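Local coordinates for importin subunit beta-1 (Saccharomyces cerevisiae, PDB 5OWU), which acts as the importin beta subunit in nuclear protein import, associating with importin alpha, which binds the classical nuclear localization signal of cargo, at residues 662-667 against 706-711; 677-682 against 718-723; 632-637 against 671-676; 642-647 against 657-662. One frame throughout, in Å; residues are numbered along the deposited sequence.

Interaction 1: residues 662-667 against 706-711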
loop_
_atom_site.group_PDB
_atom_site.type_symbol
_atom_site.label_atom_id
_atom_site.label_comp_id
_atom_site.label_asym_id
_atom_site.label_seq_id
_atom_site.Cartn_x
_atom_site.Cartn_y
_atom_site.Cartn_z
ATOM N N PHE A 662 -17.788 -18.417 -3.378
ATOM C CA PHE A 662 -18.824 -19.427 -3.194
ATOM C C PHE A 662 -18.459 -20.711 -3.923
ATOM O O PHE A 662 -18.561 -21.811 -3.363
ATOM C CB PHE A 662 -20.171 -18.910 -3.693
ATOM C CG PHE A 662 -21.273 -19.930 -3.616
ATOM C CD1 PHE A 662 -21.974 -20.123 -2.440
ATOM C CD2 PHE A 662 -21.599 -20.701 -4.715
ATOM C CE1 PHE A 662 -22.988 -21.063 -2.363
ATOM C CE2 PHE A 662 -22.609 -21.646 -4.645
ATOM C CZ PHE A 662 -23.304 -21.827 -3.466
ATOM N N ILE A 663 -18.037 -20.592 -5.185
ATOM C CA ILE A 663 -17.615 -21.788 -5.914
ATOM C C ILE A 663 -16.499 -22.500 -5.153
ATOM O O ILE A 663 -16.517 -23.728 -4.996
ATOM C CB ILE A 663 -17.192 -21.429 -7.351
ATOM C CG1 ILE A 663 -18.353 -20.778 -8.098
ATOM C CG2 ILE A 663 -16.734 -22.687 -8.103
ATOM C CD1 ILE A 663 -17.978 -20.220 -9.459
ATOM N N ALA A 664 -15.521 -21.738 -4.652
ATOM C CA ALA A 664 -14.440 -22.334 -3.873
ATOM C C ALA A 664 -14.984 -23.105 -2.680
ATOM O O ALA A 664 -14.538 -24.224 -2.400
ATOM C CB ALA A 664 -13.466 -21.253 -3.400
ATOM N N ASP A 665 -15.954 -22.530 -1.968
ATOM C CA ASP A 665 -16.499 -23.210 -0.796
ATOM C C ASP A 665 -17.227 -24.495 -1.178
ATOM O O ASP A 665 -16.982 -25.549 -0.580
ATOM C CB ASP A 665 -17.431 -22.275 -0.026
ATOM C CG ASP A 665 -16.689 -21.422 0.971
ATOM O OD1 ASP A 665 -15.825 -21.980 1.681
ATOM O OD2 ASP A 665 -16.950 -20.199 1.034
ATOM N N ILE A 666 -18.121 -24.441 -2.169
ATOM C CA ILE A 666 -18.917 -25.635 -2.447
ATOM C C ILE A 666 -18.058 -26.728 -3.071
ATOM O O ILE A 666 -18.348 -27.920 -2.907
ATOM C CB ILE A 666 -20.146 -25.324 -3.327
ATOM C CG1 ILE A 666 -19.742 -24.765 -4.690
ATOM C CG2 ILE A 666 -21.094 -24.362 -2.611
ATOM C CD1 ILE A 666 -20.837 -24.879 -5.721
ATOM N N SER A 667 -16.995 -26.363 -3.789
ATOM C CA SER A 667 -16.102 -27.396 -4.305
ATOM C C SER A 667 -15.534 -28.244 -3.175
ATOM O O SER A 667 -15.308 -29.445 -3.354
ATOM C CB SER A 667 -14.977 -26.767 -5.124
ATOM O OG SER A 667 -13.938 -26.292 -4.288
ATOM N N PHE A 706 -9.651 -22.468 -9.999
ATOM C CA PHE A 706 -9.318 -23.618 -10.831
ATOM C C PHE A 706 -8.655 -24.695 -9.987
ATOM O O PHE A 706 -9.005 -25.881 -10.084
ATOM C CB PHE A 706 -8.413 -23.199 -11.991
ATOM C CG PHE A 706 -9.122 -22.429 -13.079
ATOM C CD1 PHE A 706 -10.401 -22.780 -13.484
ATOM C CD2 PHE A 706 -8.500 -21.358 -13.701
ATOM C CE1 PHE A 706 -11.046 -22.077 -14.489
ATOM C CE2 PHE A 706 -9.143 -20.653 -14.708
ATOM C CZ PHE A 706 -10.418 -21.012 -15.097
ATOM N N GLY A 707 -7.752 -24.281 -9.092
ATOM C CA GLY A 707 -7.101 -25.236 -8.211
ATOM C C GLY A 707 -8.093 -25.938 -7.308
ATOM O O GLY A 707 -8.013 -27.153 -7.102
ATOM N N ASP A 708 -9.050 -25.185 -6.763
ATOM C CA ASP A 708 -10.089 -25.812 -5.956
ATOM C C ASP A 708 -10.834 -26.850 -6.779
ATOM O O ASP A 708 -11.005 -28.001 -6.353
ATOM C CB ASP A 708 -11.056 -24.753 -5.423
ATOM C CG ASP A 708 -10.379 -23.762 -4.516
ATOM O OD1 ASP A 708 -9.556 -24.194 -3.694
ATOM O OD2 ASP A 708 -10.668 -22.558 -4.639
ATOM N N ILE A 709 -11.229 -26.477 -7.997
ATOM C CA ILE A 709 -12.060 -27.377 -8.787
ATOM C C ILE A 709 -11.271 -28.632 -9.124
ATOM O O ILE A 709 -11.704 -29.760 -8.851
ATOM C CB ILE A 709 -12.584 -26.655 -10.041
ATOM C CG1 ILE A 709 -13.559 -25.551 -9.607
ATOM C CG2 ILE A 709 -13.240 -27.655 -11.008
ATOM C CD1 ILE A 709 -14.143 -24.725 -10.732
ATOM N N ALA A 710 -10.072 -28.447 -9.674
ATOM C CA ALA A 710 -9.229 -29.592 -9.988
ATOM C C ALA A 710 -9.001 -30.456 -8.756
ATOM O O ALA A 710 -8.922 -31.686 -8.856
ATOM C CB ALA A 710 -7.891 -29.124 -10.560
ATOM N N SER A 711 -8.891 -29.838 -7.579
ATOM C CA SER A 711 -8.563 -30.642 -6.414
ATOM C C SER A 711 -9.707 -31.579 -6.085
ATOM O O SER A 711 -9.489 -32.701 -5.612
ATOM C CB SER A 711 -8.255 -29.759 -5.206
ATOM O OG SER A 711 -7.881 -30.582 -4.123
#
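Asp-708 lies against the flank of helix 655-669, overlapping Ala-664 at one end of its side chain and Ser-667 at the other. Its carboxylate oxygen OD2 comes within 3.3 Å of Ala-664 CB, a van der Waals contact, while its CB sits 3.5 Å from Ser-667 OG. No hydrogen bond crosses the interface. The hydroxyl of Ser-667 turns back to its own helix instead, OG donating to Ala-664 O at 2.9 Å. A chi1 of 82° sets OG between Ser-667's own backbone N and carbonyl carbon, within reach of Ala-664 O, which it meets 33° from that residue's carbonyl plane. Deeper in, the interface is apolar: Ile-663 CG2 meets Ile-709 CD1 at 4.2 Å. The backbones come close at Ala-664, whose CA is 5.9 Å from CA of Asp-708, consistent with its small side chain; the segment axes are 9.0 Å apart at a crossing angle of 19°. The two helices thus run nearly parallel, one in HEAT repeat 15 and the other in HEAT repeat 16. Phe-674 touches both Ser-667 and Ile-709, and Met-682 and Leu-685 of helix 675-689 pack on Ile-709, so the intervening helix and the loop leading into it cover the apolar side of the contact.

Interaction 2: residues 677-682 against 718-723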
loop_
_atom_site.group_PDB
_atom_site.type_symbol
_atom_site.label_atom_id
_atom_site.label_comp_id
_atom_site.label_asym_id
_atom_site.label_seq_id
_atom_site.Cartn_x
_atom_site.Cartn_y
_atom_site.Cartn_z
ATOM N N TYR A 677 -21.748 -30.343 -11.032
ATOM C CA TYR A 677 -21.818 -28.934 -11.403
ATOM C C TYR A 677 -20.541 -28.417 -12.059
ATOM O O TYR A 677 -20.562 -27.328 -12.663
ATOM C CB TYR A 677 -22.133 -28.073 -10.165
ATOM C CG TYR A 677 -23.306 -28.576 -9.351
ATOM C CD1 TYR A 677 -24.606 -28.438 -9.813
ATOM C CD2 TYR A 677 -23.112 -29.189 -8.122
ATOM C CE1 TYR A 677 -25.684 -28.893 -9.072
ATOM C CE2 TYR A 677 -24.184 -29.648 -7.374
ATOM C CZ TYR A 677 -25.467 -29.494 -7.855
ATOM O OH TYR A 677 -26.540 -29.948 -7.123
ATOM N N SER A 678 -19.448 -29.187 -12.006
ATOM C CA SER A 678 -18.137 -28.634 -12.343
ATOM C C SER A 678 -18.106 -28.090 -13.767
ATOM O O SER A 678 -17.640 -26.966 -14.004
ATOM C CB SER A 678 -17.057 -29.697 -12.136
ATOM O OG SER A 678 -17.356 -30.872 -12.868
ATOM N N ASP A 679 -18.614 -28.860 -14.731
ATOM C CA ASP A 679 -18.560 -28.415 -16.121
ATOM C C ASP A 679 -19.196 -27.042 -16.265
ATOM O O ASP A 679 -18.583 -26.112 -16.814
ATOM C CB ASP A 679 -19.246 -29.426 -17.043
ATOM C CG ASP A 679 -19.181 -29.011 -18.511
ATOM O OD1 ASP A 679 -18.069 -28.737 -19.013
ATOM O OD2 ASP A 679 -20.242 -28.938 -19.157
ATOM N N ALA A 680 -20.403 -26.871 -15.713
ATOM C CA ALA A 680 -21.058 -25.575 -15.829
ATOM C C ALA A 680 -20.171 -24.492 -15.234
ATOM O O ALA A 680 -19.886 -23.478 -15.887
ATOM C CB ALA A 680 -22.430 -25.602 -15.153
ATOM N N MET A 681 -19.656 -24.730 -14.025
ATOM C CA MET A 681 -18.794 -23.734 -13.396
ATOM C C MET A 681 -17.638 -23.387 -14.318
ATOM O O MET A 681 -17.390 -22.205 -14.604
ATOM C CB MET A 681 -18.278 -24.244 -12.046
ATOM C CG MET A 681 -19.363 -24.474 -10.988
ATOM S SD MET A 681 -20.299 -22.982 -10.564
ATOM C CE MET A 681 -21.713 -23.102 -11.652
ATOM N N MET A 682 -16.970 -24.409 -14.862
ATOM C CA MET A 682 -15.812 -24.140 -15.704
ATOM C C MET A 682 -16.215 -23.244 -16.862
ATOM O O MET A 682 -15.576 -22.213 -17.117
ATOM C CB MET A 682 -15.189 -25.447 -16.206
ATOM C CG MET A 682 -14.523 -26.300 -15.118
ATOM S SD MET A 682 -13.096 -25.517 -14.310
ATOM C CE MET A 682 -11.874 -25.626 -15.613
ATOM N N ILE A 718 -9.208 -33.456 -16.476
ATOM C CA ILE A 718 -8.217 -33.590 -17.547
ATOM C C ILE A 718 -8.655 -32.896 -18.832
ATOM O O ILE A 718 -7.812 -32.261 -19.483
ATOM C CB ILE A 718 -7.852 -35.066 -17.742
ATOM C CG1 ILE A 718 -7.044 -35.546 -16.527
ATOM C CG2 ILE A 718 -7.069 -35.270 -19.039
ATOM C CD1 ILE A 718 -6.892 -37.055 -16.415
ATOM N N PRO A 719 -9.915 -32.957 -19.263
ATOM C CA PRO A 719 -10.272 -32.270 -20.516
ATOM C C PRO A 719 -10.093 -30.759 -20.469
ATOM O O PRO A 719 -9.908 -30.149 -21.527
ATOM C CB PRO A 719 -11.742 -32.660 -20.724
ATOM C CG PRO A 719 -11.872 -33.967 -20.016
ATOM C CD PRO A 719 -10.999 -33.836 -18.802
ATOM N N TYR A 720 -10.131 -30.135 -19.291
ATOM C CA TYR A 720 -9.911 -28.693 -19.176
ATOM C C TYR A 720 -8.440 -28.331 -18.991
ATOM O O TYR A 720 -8.061 -27.164 -19.191
ATOM C CB TYR A 720 -10.724 -28.132 -18.002
ATOM C CG TYR A 720 -12.156 -28.614 -17.962
ATOM C CD1 TYR A 720 -13.162 -27.921 -18.619
ATOM C CD2 TYR A 720 -12.504 -29.761 -17.263
ATOM C CE1 TYR A 720 -14.474 -28.359 -18.583
ATOM C CE2 TYR A 720 -13.820 -30.207 -17.224
ATOM C CZ TYR A 720 -14.796 -29.505 -17.893
ATOM O OH TYR A 720 -16.104 -29.944 -17.869
ATOM N N LEU A 721 -7.603 -29.317 -18.665
ATOM C CA LEU A 721 -6.255 -29.045 -18.184
ATOM C C LEU A 721 -5.472 -28.165 -19.155
ATOM O O LEU A 721 -4.947 -27.113 -18.771
ATOM C CB LEU A 721 -5.534 -30.369 -17.935
ATOM C CG LEU A 721 -4.117 -30.289 -17.385
ATOM C CD1 LEU A 721 -4.091 -29.557 -16.050
ATOM C CD2 LEU A 721 -3.555 -31.694 -17.245
ATOM N N ASN A 722 -5.397 -28.566 -20.427
ATOM C CA ASN A 722 -4.610 -27.786 -21.374
ATOM C C ASN A 722 -5.013 -26.320 -21.321
ATOM O O ASN A 722 -4.175 -25.440 -21.078
ATOM C CB ASN A 722 -4.757 -28.337 -22.796
ATOM C CG ASN A 722 -3.694 -27.791 -23.731
ATOM O OD1 ASN A 722 -3.996 -27.081 -24.683
ATOM N ND2 ASN A 722 -2.434 -28.091 -23.432
ATOM N N ASP A 723 -6.313 -26.039 -21.463
ATOM C CA ASP A 723 -6.732 -24.642 -21.483
ATOM C C ASP A 723 -6.287 -23.937 -20.211
ATOM O O ASP A 723 -5.677 -22.859 -20.259
ATOM C CB ASP A 723 -8.244 -24.534 -21.653
ATOM C CG ASP A 723 -8.698 -24.902 -23.046
ATOM O OD1 ASP A 723 -7.876 -24.832 -23.986
ATOM O OD2 ASP A 723 -9.883 -25.259 -23.192
#
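Tyr-720 has the most surface buried here, and its ring is engaged in two ways: a methionine over one face and a carboxylate at the hydroxyl end. Met-682 supplies the first. Its CG stands 4.1 Å from the centroid of the Tyr-720 ring and 12° off the ring normal, so the CH-pi contact falls almost over the ring centre. The sulfur lies farther out, with Met-682 SD 5.1 Å from the same centroid, above the face in a long Met-aromatic contact. Bends at chi2 and chi3 fold the Met-682 chain round, and its CE reaches Tyr-720 CB at 3.6 Å. The thioether therefore follows the tyrosine from the ring back to its root.

Asp-679, one helical turn before Met-682, makes the polar part. Tyr-720 OH donates to Asp-679 OD1 at 2.6 Å, a short bond that meets the carboxylate on its anti side, 24° out of plane. With CG anti to the backbone N (chi1 -179°), the acid extends to the edge of the ring, near its plane. One point fixes the hydroxyl end while the methionine covers a face, which together should limit movement of the ring. Phe-706 and Phe-717 also pack on Met-682. Joining the first helix of HEAT repeat 16 to the start of repeat 17, this is packing between successive repeats, the kind of contact that builds a HEAT-repeat solenoid.

Interaction 3: residues 632-637 against 671-676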
loop_
_atom_site.group_PDB
_atom_site.type_symbol
_atom_site.label_atom_id
_atom_site.label_comp_id
_atom_site.label_asym_id
_atom_site.label_seq_id
_atom_site.Cartn_x
_atom_site.Cartn_y
_atom_site.Cartn_z
ATOM N N GLY A 632 -26.132 -30.624 2.704
ATOM C CA GLY A 632 -27.362 -30.018 3.179
ATOM C C GLY A 632 -27.694 -28.697 2.523
ATOM O O GLY A 632 -28.821 -28.215 2.686
ATOM N N PHE A 633 -26.752 -28.101 1.790
ATOM C CA PHE A 633 -27.021 -26.848 1.097
ATOM C C PHE A 633 -27.714 -27.057 -0.243
ATOM O O PHE A 633 -28.246 -26.096 -0.811
ATOM C CB PHE A 633 -25.717 -26.078 0.878
ATOM C CG PHE A 633 -25.925 -24.665 0.418
ATOM C CD1 PHE A 633 -26.178 -23.656 1.330
ATOM C CD2 PHE A 633 -25.876 -24.346 -0.923
ATOM C CE1 PHE A 633 -26.372 -22.362 0.908
ATOM C CE2 PHE A 633 -26.074 -23.053 -1.351
ATOM C CZ PHE A 633 -26.322 -22.059 -0.436
ATOM N N GLU A 634 -27.730 -28.285 -0.759
ATOM C CA GLU A 634 -28.223 -28.498 -2.116
ATOM C C GLU A 634 -29.653 -28.001 -2.288
ATOM O O GLU A 634 -30.001 -27.499 -3.361
ATOM C CB GLU A 634 -28.104 -29.977 -2.480
ATOM C CG GLU A 634 -26.679 -30.371 -2.806
ATOM C CD GLU A 634 -26.462 -31.867 -2.818
ATOM O OE1 GLU A 634 -27.438 -32.614 -3.034
ATOM O OE2 GLU A 634 -25.309 -32.293 -2.606
ATOM N N LYS A 635 -30.483 -28.097 -1.245
ATOM C CA LYS A 635 -31.883 -27.693 -1.362
ATOM C C LYS A 635 -32.046 -26.229 -1.753
ATOM O O LYS A 635 -33.086 -25.863 -2.312
ATOM C CB LYS A 635 -32.617 -27.960 -0.047
ATOM C CG LYS A 635 -32.055 -27.205 1.162
ATOM C CD LYS A 635 -32.725 -27.634 2.472
ATOM C CE LYS A 635 -34.202 -27.250 2.526
ATOM N NZ LYS A 635 -34.843 -27.684 3.802
ATOM N N TYR A 636 -31.057 -25.385 -1.473
ATOM C CA TYR A 636 -31.141 -23.972 -1.815
ATOM C C TYR A 636 -30.550 -23.655 -3.178
ATOM O O TYR A 636 -30.662 -22.512 -3.636
ATOM C CB TYR A 636 -30.418 -23.128 -0.759
ATOM C CG TYR A 636 -30.769 -23.496 0.666
ATOM C CD1 TYR A 636 -31.995 -23.140 1.216
ATOM C CD2 TYR A 636 -29.874 -24.196 1.463
ATOM C CE1 TYR A 636 -32.320 -23.471 2.525
ATOM C CE2 TYR A 636 -30.190 -24.533 2.775
ATOM C CZ TYR A 636 -31.416 -24.166 3.298
ATOM O OH TYR A 636 -31.742 -24.496 4.596
ATOM N N LEU A 637 -29.928 -24.633 -3.837
ATOM C CA LEU A 637 -29.156 -24.339 -5.037
ATOM C C LEU A 637 -30.042 -23.833 -6.165
ATOM O O LEU A 637 -29.653 -22.922 -6.901
ATOM C CB LEU A 637 -28.380 -25.580 -5.477
ATOM C CG LEU A 637 -27.076 -25.873 -4.731
ATOM C CD1 LEU A 637 -26.482 -27.185 -5.220
ATOM C CD2 LEU A 637 -26.079 -24.743 -4.916
ATOM N N GLU A 671 -18.087 -32.290 -1.745
ATOM C CA GLU A 671 -17.372 -33.554 -1.970
ATOM C C GLU A 671 -17.841 -34.130 -3.309
ATOM O O GLU A 671 -17.864 -33.398 -4.309
ATOM C CB GLU A 671 -17.570 -34.463 -0.759
ATOM C CG GLU A 671 -17.181 -33.827 0.564
ATOM C CD GLU A 671 -17.036 -34.841 1.684
ATOM O OE1 GLU A 671 -16.386 -35.886 1.469
ATOM O OE2 GLU A 671 -17.576 -34.591 2.782
ATOM N N GLU A 672 -18.238 -35.404 -3.368
ATOM C CA GLU A 672 -18.568 -36.048 -4.640
ATOM C C GLU A 672 -19.605 -35.249 -5.421
ATOM O O GLU A 672 -19.501 -35.096 -6.649
ATOM C CB GLU A 672 -19.086 -37.471 -4.390
ATOM C CG GLU A 672 -18.268 -38.294 -3.392
ATOM C CD GLU A 672 -18.748 -38.153 -1.947
ATOM O OE1 GLU A 672 -19.775 -37.478 -1.713
ATOM O OE2 GLU A 672 -18.088 -38.712 -1.044
ATOM N N ASP A 673 -20.599 -34.709 -4.716
ATOM C CA ASP A 673 -21.686 -33.999 -5.368
ATOM C C ASP A 673 -21.233 -32.760 -6.134
ATOM O O ASP A 673 -22.031 -32.227 -6.908
ATOM C CB ASP A 673 -22.747 -33.609 -4.338
ATOM C CG ASP A 673 -23.555 -34.805 -3.840
ATOM O OD1 ASP A 673 -23.116 -35.957 -4.050
ATOM O OD2 ASP A 673 -24.625 -34.592 -3.229
ATOM N N PHE A 674 -19.992 -32.287 -5.968
ATOM C CA PHE A 674 -19.590 -31.122 -6.756
ATOM C C PHE A 674 -19.388 -31.474 -8.227
ATOM O O PHE A 674 -19.572 -30.614 -9.100
ATOM C CB PHE A 674 -18.307 -30.487 -6.228
ATOM C CG PHE A 674 -17.915 -29.252 -6.988
ATOM C CD1 PHE A 674 -18.632 -28.072 -6.835
ATOM C CD2 PHE A 674 -16.866 -29.277 -7.888
ATOM C CE1 PHE A 674 -18.295 -26.936 -7.549
ATOM C CE2 PHE A 674 -16.523 -28.142 -8.613
ATOM C CZ PHE A 674 -17.241 -26.969 -8.439
ATOM N N ARG A 675 -19.015 -32.722 -8.527
ATOM C CA ARG A 675 -18.677 -33.066 -9.907
ATOM C C ARG A 675 -19.812 -32.716 -10.868
ATOM O O ARG A 675 -19.573 -32.156 -11.948
ATOM C CB ARG A 675 -18.311 -34.545 -9.976
ATOM C CG ARG A 675 -16.948 -34.827 -9.342
ATOM C CD ARG A 675 -16.692 -36.309 -9.098
ATOM N NE ARG A 675 -16.451 -37.038 -10.337
ATOM C CZ ARG A 675 -16.163 -38.337 -10.399
ATOM N NH1 ARG A 675 -16.074 -39.059 -9.289
ATOM N NH2 ARG A 675 -15.961 -38.918 -11.574
ATOM N N ARG A 676 -21.057 -32.967 -10.461
ATOM C CA ARG A 676 -22.202 -32.751 -11.342
ATOM C C ARG A 676 -22.384 -31.286 -11.736
ATOM O O ARG A 676 -23.116 -31.004 -12.690
ATOM C CB ARG A 676 -23.483 -33.283 -10.681
ATOM C CG ARG A 676 -24.009 -32.465 -9.498
ATOM C CD ARG A 676 -25.413 -32.923 -9.065
ATOM N NE ARG A 676 -25.385 -34.163 -8.287
ATOM C CZ ARG A 676 -25.813 -34.301 -7.030
ATOM N NH1 ARG A 676 -26.336 -33.281 -6.360
ATOM N NH2 ARG A 676 -25.726 -35.485 -6.437
#
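Charged groups make this contact, with Glu-634 facing Asp-673 and Arg-676. In the salt bridges, Glu-634 OE1 lies 3.6 Å from Arg-676 NH1, at the guanidinium edge and near its plane, while the carboxylate and guanidinium planes stand 81° apart. Arg-676 also pairs within its own segment, NH2 being 3.5 Å from Asp-673 OD2. A bend at chi3 (77°) brings the guanidinium back toward the acids, and one of its faces lies over Asp-673 CB. Both bridges are long, and the three residues form a salt-bridge network.

Between the acids, Glu-634 OE2 and Asp-673 OD2 are just 2.5 Å apart, a separation at which one of the carboxyl groups probably holds a proton. The nearby arginine is likely to ease the remaining negative charge. Shortening Glu-634 to an alanine would remove the carboxylate and is likely to leave Arg-676 NH1 without its mate across the contact.

The contact lies at the surface, joining the turn between helices 615-629 and 637-649 to the turn leading into helix 675-689 and that helix's first residues. Beneath it Phe-633 packs on helices 595-607 and 615-629, whereas Phe-674 packs on Ile-709 and Ile-713 of helix 698-713; Leu-670, just after helix 655-669, touches Glu-634.

Interaction 4: residues 642-647 against 657-662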
loop_
_atom_site.group_PDB
_atom_site.type_symbol
_atom_site.label_atom_id
_atom_site.label_comp_id
_atom_site.label_asym_id
_atom_site.label_seq_id
_atom_site.Cartn_x
_atom_site.Cartn_y
_atom_site.Cartn_z
ATOM N N PRO A 642 -29.807 -18.355 -9.913
ATOM C CA PRO A 642 -29.901 -17.093 -10.668
ATOM C C PRO A 642 -29.055 -15.985 -10.066
ATOM O O PRO A 642 -28.316 -15.298 -10.792
ATOM C CB PRO A 642 -31.406 -16.772 -10.624
ATOM C CG PRO A 642 -32.070 -18.074 -10.336
ATOM C CD PRO A 642 -31.126 -18.830 -9.464
ATOM N N TYR A 643 -29.133 -15.803 -8.745
ATOM C CA TYR A 643 -28.305 -14.803 -8.081
ATOM C C TYR A 643 -26.830 -15.083 -8.316
ATOM O O TYR A 643 -26.063 -14.182 -8.671
ATOM C CB TYR A 643 -28.594 -14.783 -6.582
ATOM C CG TYR A 643 -30.016 -14.439 -6.227
ATOM C CD1 TYR A 643 -30.490 -13.144 -6.355
ATOM C CD2 TYR A 643 -30.874 -15.408 -5.737
ATOM C CE1 TYR A 643 -31.787 -12.830 -6.023
ATOM C CE2 TYR A 643 -32.168 -15.104 -5.404
ATOM C CZ TYR A 643 -32.616 -13.817 -5.547
ATOM O OH TYR A 643 -33.908 -13.518 -5.209
ATOM N N LEU A 644 -26.412 -16.334 -8.117
ATOM C CA LEU A 644 -25.007 -16.685 -8.292
ATOM C C LEU A 644 -24.518 -16.334 -9.692
ATOM O O LEU A 644 -23.480 -15.685 -9.854
ATOM C CB LEU A 644 -24.800 -18.170 -8.009
ATOM C CG LEU A 644 -23.397 -18.709 -8.287
ATOM C CD1 LEU A 644 -22.363 -17.990 -7.433
ATOM C CD2 LEU A 644 -23.376 -20.209 -8.048
ATOM N N LEU A 645 -25.244 -16.772 -10.723
ATOM C CA LEU A 645 -24.823 -16.501 -12.096
ATOM C C LEU A 645 -24.769 -15.000 -12.375
ATOM O O LEU A 645 -23.798 -14.497 -12.962
ATOM C CB LEU A 645 -25.767 -17.203 -13.077
ATOM C CG LEU A 645 -25.360 -18.610 -13.531
ATOM C CD1 LEU A 645 -25.030 -19.520 -12.353
ATOM C CD2 LEU A 645 -26.469 -19.226 -14.386
ATOM N N LYS A 646 -25.804 -14.263 -11.959
ATOM C CA LYS A 646 -25.789 -12.816 -12.164
ATOM C C LYS A 646 -24.583 -12.176 -11.483
ATOM O O LYS A 646 -23.910 -11.317 -12.067
ATOM C CB LYS A 646 -27.089 -12.195 -11.651
ATOM C CG LYS A 646 -27.153 -10.676 -11.815
ATOM C CD LYS A 646 -28.546 -10.115 -11.548
ATOM C CE LYS A 646 -29.543 -10.544 -12.620
ATOM N NZ LYS A 646 -30.794 -9.731 -12.604
ATOM N N ALA A 647 -24.291 -12.583 -10.249
ATOM C CA ALA A 647 -23.144 -12.031 -9.539
ATOM C C ALA A 647 -21.840 -12.381 -10.244
ATOM O O ALA A 647 -20.960 -11.527 -10.401
ATOM C CB ALA A 647 -23.129 -12.545 -8.101
ATOM N N ILE A 657 -16.078 -11.554 -7.343
ATOM C CA ILE A 657 -15.010 -12.182 -6.568
ATOM C C ILE A 657 -15.604 -13.074 -5.489
ATOM O O ILE A 657 -15.189 -14.227 -5.299
ATOM C CB ILE A 657 -14.092 -11.116 -5.946
ATOM C CG1 ILE A 657 -13.588 -10.122 -7.000
ATOM C CG2 ILE A 657 -12.927 -11.786 -5.203
ATOM C CD1 ILE A 657 -12.644 -10.708 -7.974
ATOM N N THR A 658 -16.576 -12.541 -4.749
ATOM C CA THR A 658 -17.169 -13.295 -3.655
ATOM C C THR A 658 -17.973 -14.477 -4.178
ATOM O O THR A 658 -18.004 -15.533 -3.537
ATOM C CB THR A 658 -18.036 -12.367 -2.806
ATOM O OG1 THR A 658 -17.259 -11.225 -2.419
ATOM C CG2 THR A 658 -18.526 -13.079 -1.558
ATOM N N ALA A 659 -18.604 -14.329 -5.344
ATOM C CA ALA A 659 -19.295 -15.456 -5.958
ATOM C C ALA A 659 -18.309 -16.558 -6.349
ATOM O O ALA A 659 -18.587 -17.756 -6.166
ATOM C CB ALA A 659 -20.099 -14.970 -7.168
ATOM N N VAL A 660 -17.136 -16.175 -6.866
ATOM C CA VAL A 660 -16.074 -17.159 -7.071
ATOM C C VAL A 660 -15.725 -17.829 -5.750
ATOM O O VAL A 660 -15.438 -19.031 -5.702
ATOM C CB VAL A 660 -14.833 -16.512 -7.708
ATOM C CG1 VAL A 660 -13.670 -17.511 -7.750
ATOM C CG2 VAL A 660 -15.140 -16.028 -9.109
ATOM N N GLY A 661 -15.730 -17.060 -4.659
ATOM C CA GLY A 661 -15.480 -17.649 -3.353
ATOM C C GLY A 661 -16.547 -18.642 -2.945
ATOM O O GLY A 661 -16.265 -19.612 -2.229
ATOM N N PHE A 662 -17.788 -18.417 -3.378
ATOM C CA PHE A 662 -18.824 -19.427 -3.194
ATOM C C PHE A 662 -18.459 -20.711 -3.923
ATOM O O PHE A 662 -18.561 -21.811 -3.363
ATOM C CB PHE A 662 -20.171 -18.910 -3.693
ATOM C CG PHE A 662 -21.273 -19.930 -3.616
ATOM C CD1 PHE A 662 -21.974 -20.123 -2.440
ATOM C CD2 PHE A 662 -21.599 -20.701 -4.715
ATOM C CE1 PHE A 662 -22.988 -21.063 -2.363
ATOM C CE2 PHE A 662 -22.609 -21.646 -4.645
ATOM C CZ PHE A 662 -23.304 -21.827 -3.466
#
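Leu-644 and Phe-662 meet at about a right angle, the leucine fork reaching one side of the phenyl ring. Leu-644 CD2 is 3.8 Å from Phe-662 CE2, approaching obliquely to the ring. The other branch is shared: Leu-644 CD1 lies 3.8 Å from Ala-659 CB and 3.9 Å from Phe-662 CD2, filling the angle between the methyl and the ring. A chi1 of 174°, placing CG opposite the backbone N, carries the fork across to helix 655-669; Phe-662 has the same setting (176°) and extends its ring to meet it. One turn farther along, Ala-647 CB and Ala-659 CB face each other at 4.0 Å. Where these alanines meet, the backbones come nearest, CA to CA 6.3 Å. Trimming Leu-644 to an alanine would probably open a gap between Ala-659 and Phe-662 and leave the CD2-CE2 side of the ring less firmly held.

All four residues are buried, and nothing polar joins the two segments. Phe-640 adds an edge-to-face contact to Phe-662, and Phe-619 of helix 615-629 covers Ala-647. The segment axes pass 9.2 Å apart with 131° between their N-to-C directions. Such an antiparallel-leaning pair, joined by a short loop and packed through aliphatic and aromatic residues, is the helical hairpin of a HEAT repeat, here repeat 15.

How the interactions relate
Along the chain, interaction 4 is nested within the loop closed by interaction 3; interaction 1 opens after interaction 4 closes, and its segments alternate with those of interactions 2 and 3. Interaction 4 lies inside HEAT repeat 15, interactions 1 and 3 join repeats 15 and 16, and interaction 2 joins 16 to 17. Interactions 1 and 4 both use helix 655-669, their segments overlapping at Phe-662, which makes its contact in interaction 4; their centres are about 13 Å apart. Interactions 1 and 2 are closest, about 11 Å between centres, and touch through Ile-709 CD1 and Met-682 SD at 3.8 Å. Together they join repeats 15, 16 and 17 into one packed run of the solenoid.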